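Local coordinates for Pol protein (Human T-cell leukemia virus type I, PDB 6TJU), which includes the retroviral integrase, whose C-terminal, SH3-like domain, the part described here, probably binds DNA during integration of the viral genome, at residues A39-S44 / R54-A59. Sequence-based numbering, arbitrary orientation.
Sequences ALIPVS and RLLKRA
Leu56 meets Ala39 and Ile41 in the buried interior of the SH3-like barrel of the integrase C-terminal domain, setting one branch against Ala39 and the other against Ile41. The two strands, 38-42 and 56-59, lie in different sheets of the barrel, so side chains alone join them here and no hydrogen bond crosses; even at the nearest point, between Ala39 and Leu56, the CA atoms stay 8.4 Å apart. The CB atoms of all three residues point toward the facing strand. In Leu56, CG is anti to the carbonyl carbon (chi1 -63°) and CD1 lies anti to CA (chi2 178°), extending that branch to Ala39, while CD2 turns to Ile41. Ala39 and Ile41, two residues apart, show the same side of their strand to this fork, and the backbone atoms of both hydrogen-bond to strand 48-52, to Ile51 and Gln49 respectively. Tyr13 and Phe15 of strand 12-15 and Ile51 also pack on Leu56, so the small apolar patch is part of the buried centre of the domain. The two branches differ in closeness. Leu56 CD2 approaches the side of the Ile41 chain at its methylene, CG1, a looser contact of 4.3 Å, whereas Leu56 CD1 lies against the single methyl of Ala39, with CD1 and CB 3.8 Å apart.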
loop_
_atom_site.group_PDB
_atom_site.type_symbol
_atom_site.label_atom_id
_atom_site.label_comp_id
_atom_site.label_asym_id
_atom_site.label_seq_id
_atom_site.Cartn_x
_atom_site.Cartn_y
_atom_site.Cartn_z
ATOM N N ALA A 39 1.329 -6.692 0.129
ATOM C CA ALA A 39 -0.012 -6.197 0.506
ATOM C C ALA A 39 -0.765 -5.789 -0.755
ATOM O O ALA A 39 -0.125 -5.314 -1.751
ATOM C CB ALA A 39 0.096 -5.047 1.476
ATOM N N LEU A 40 -2.083 -5.971 -0.735
ATOM C CA LEU A 40 -2.941 -5.566 -1.877
ATOM C C LEU A 40 -3.387 -4.120 -1.656
ATOM O O LEU A 40 -4.179 -3.847 -0.740
ATOM C CB LEU A 40 -4.123 -6.518 -2.019
ATOM C CG LEU A 40 -5.003 -6.267 -3.230
ATOM C CD1 LEU A 40 -4.248 -6.464 -4.531
ATOM C CD2 LEU A 40 -6.188 -7.192 -3.166
ATOM N N ILE A 41 -2.859 -3.235 -2.480
ATOM C CA ILE A 41 -3.009 -1.768 -2.332
ATOM C C ILE A 41 -3.862 -1.247 -3.472
ATOM O O ILE A 41 -3.581 -1.557 -4.610
ATOM C CB ILE A 41 -1.645 -1.067 -2.330
ATOM C CG1 ILE A 41 -0.673 -1.619 -1.272
ATOM C CG2 ILE A 41 -1.897 0.419 -2.190
ATOM C CD1 ILE A 41 -1.234 -1.690 0.150
ATOM N N PRO A 42 -4.905 -0.428 -3.206
ATOM C CA PRO A 42 -5.586 0.305 -4.265
ATOM C C PRO A 42 -4.623 1.297 -4.920
ATOM O O PRO A 42 -4.079 2.091 -4.213
ATOM C CB PRO A 42 -6.712 1.061 -3.551
ATOM C CG PRO A 42 -6.897 0.347 -2.228
ATOM C CD PRO A 42 -5.547 -0.241 -1.896
ATOM N N VAL A 43 -4.420 1.197 -6.234
ATOM C CA VAL A 43 -3.482 2.062 -7.005
ATOM C C VAL A 43 -4.253 2.919 -8.024
ATOM O O VAL A 43 -3.636 3.807 -8.613
ATOM C CB VAL A 43 -2.346 1.233 -7.659
ATOM C CG1 VAL A 43 -1.555 0.382 -6.637
ATOM C CG2 VAL A 43 -2.830 0.378 -8.835
ATOM N N SER A 44 -5.551 2.691 -8.219
ATOM C CA SER A 44 -6.432 3.516 -9.081
ATOM C C SER A 44 -7.881 3.280 -8.663
ATOM O O SER A 44 -8.165 2.508 -7.736
ATOM C CB SER A 44 -6.216 3.197 -10.555
ATOM O OG SER A 44 -6.571 1.834 -10.834
ATOM N N ARG A 54 9.265 -4.602 0.321
ATOM C CA ARG A 54 10.411 -3.700 0.155
ATOM C C ARG A 54 9.899 -2.378 -0.431
ATOM O O ARG A 54 10.568 -1.403 -0.225
ATOM C CB ARG A 54 11.529 -4.355 -0.666
ATOM C CG ARG A 54 11.193 -4.529 -2.135
ATOM C CD ARG A 54 12.406 -4.967 -2.922
ATOM N NE ARG A 54 12.045 -4.707 -4.296
ATOM C CZ ARG A 54 11.256 -5.504 -5.002
ATOM N NH1 ARG A 54 10.827 -6.663 -4.487
ATOM N NH2 ARG A 54 10.926 -5.147 -6.237
ATOM N N LEU A 55 8.741 -2.337 -1.093
ATOM C CA LEU A 55 8.159 -1.074 -1.622
ATOM C C LEU A 55 7.017 -0.517 -0.754
ATOM O O LEU A 55 6.193 0.289 -1.268
ATOM C CB LEU A 55 7.744 -1.332 -3.066
ATOM C CG LEU A 55 8.919 -1.707 -3.962
ATOM C CD1 LEU A 55 8.394 -2.164 -5.301
ATOM C CD2 LEU A 55 9.918 -0.570 -4.137
ATOM N N LEU A 56 6.998 -0.889 0.527
ATOM C CA LEU A 56 5.985 -0.439 1.504
ATOM C C LEU A 56 6.647 0.161 2.733
ATOM O O LEU A 56 7.750 -0.252 3.116
ATOM C CB LEU A 56 5.090 -1.588 1.959
ATOM C CG LEU A 56 4.245 -2.218 0.866
ATOM C CD1 LEU A 56 3.454 -3.369 1.462
ATOM C CD2 LEU A 56 3.327 -1.163 0.272
ATOM N N LYS A 57 5.937 1.116 3.323
ATOM C CA LYS A 57 6.278 1.620 4.669
ATOM C C LYS A 57 4.979 1.661 5.467
ATOM O O LYS A 57 4.004 2.256 4.987
ATOM C CB LYS A 57 6.988 2.986 4.631
ATOM C CG LYS A 57 8.352 3.039 3.969
ATOM C CD LYS A 57 9.478 2.461 4.784
ATOM C CE LYS A 57 10.774 2.594 4.026
ATOM N NZ LYS A 57 11.913 2.055 4.811
ATOM N N ARG A 58 4.987 1.034 6.637
ATOM C CA ARG A 58 3.836 0.950 7.568
ATOM C C ARG A 58 3.566 2.318 8.233
ATOM O O ARG A 58 4.380 2.810 9.066
ATOM C CB ARG A 58 4.154 -0.176 8.553
ATOM C CG ARG A 58 3.149 -0.321 9.675
ATOM C CD ARG A 58 1.822 -0.765 9.145
ATOM N NE ARG A 58 1.053 -1.270 10.266
ATOM C CZ ARG A 58 1.195 -2.475 10.794
ATOM N NH1 ARG A 58 2.095 -3.314 10.315
ATOM N NH2 ARG A 58 0.429 -2.832 11.808
ATOM N N ALA A 59 2.412 2.908 7.928
ATOM C CA ALA A 59 1.934 4.146 8.558
ATOM C C ALA A 59 1.115 3.791 9.785
ATOM O O ALA A 59 0.659 2.678 9.854
ATOM C CB ALA A 59 1.126 4.956 7.571
#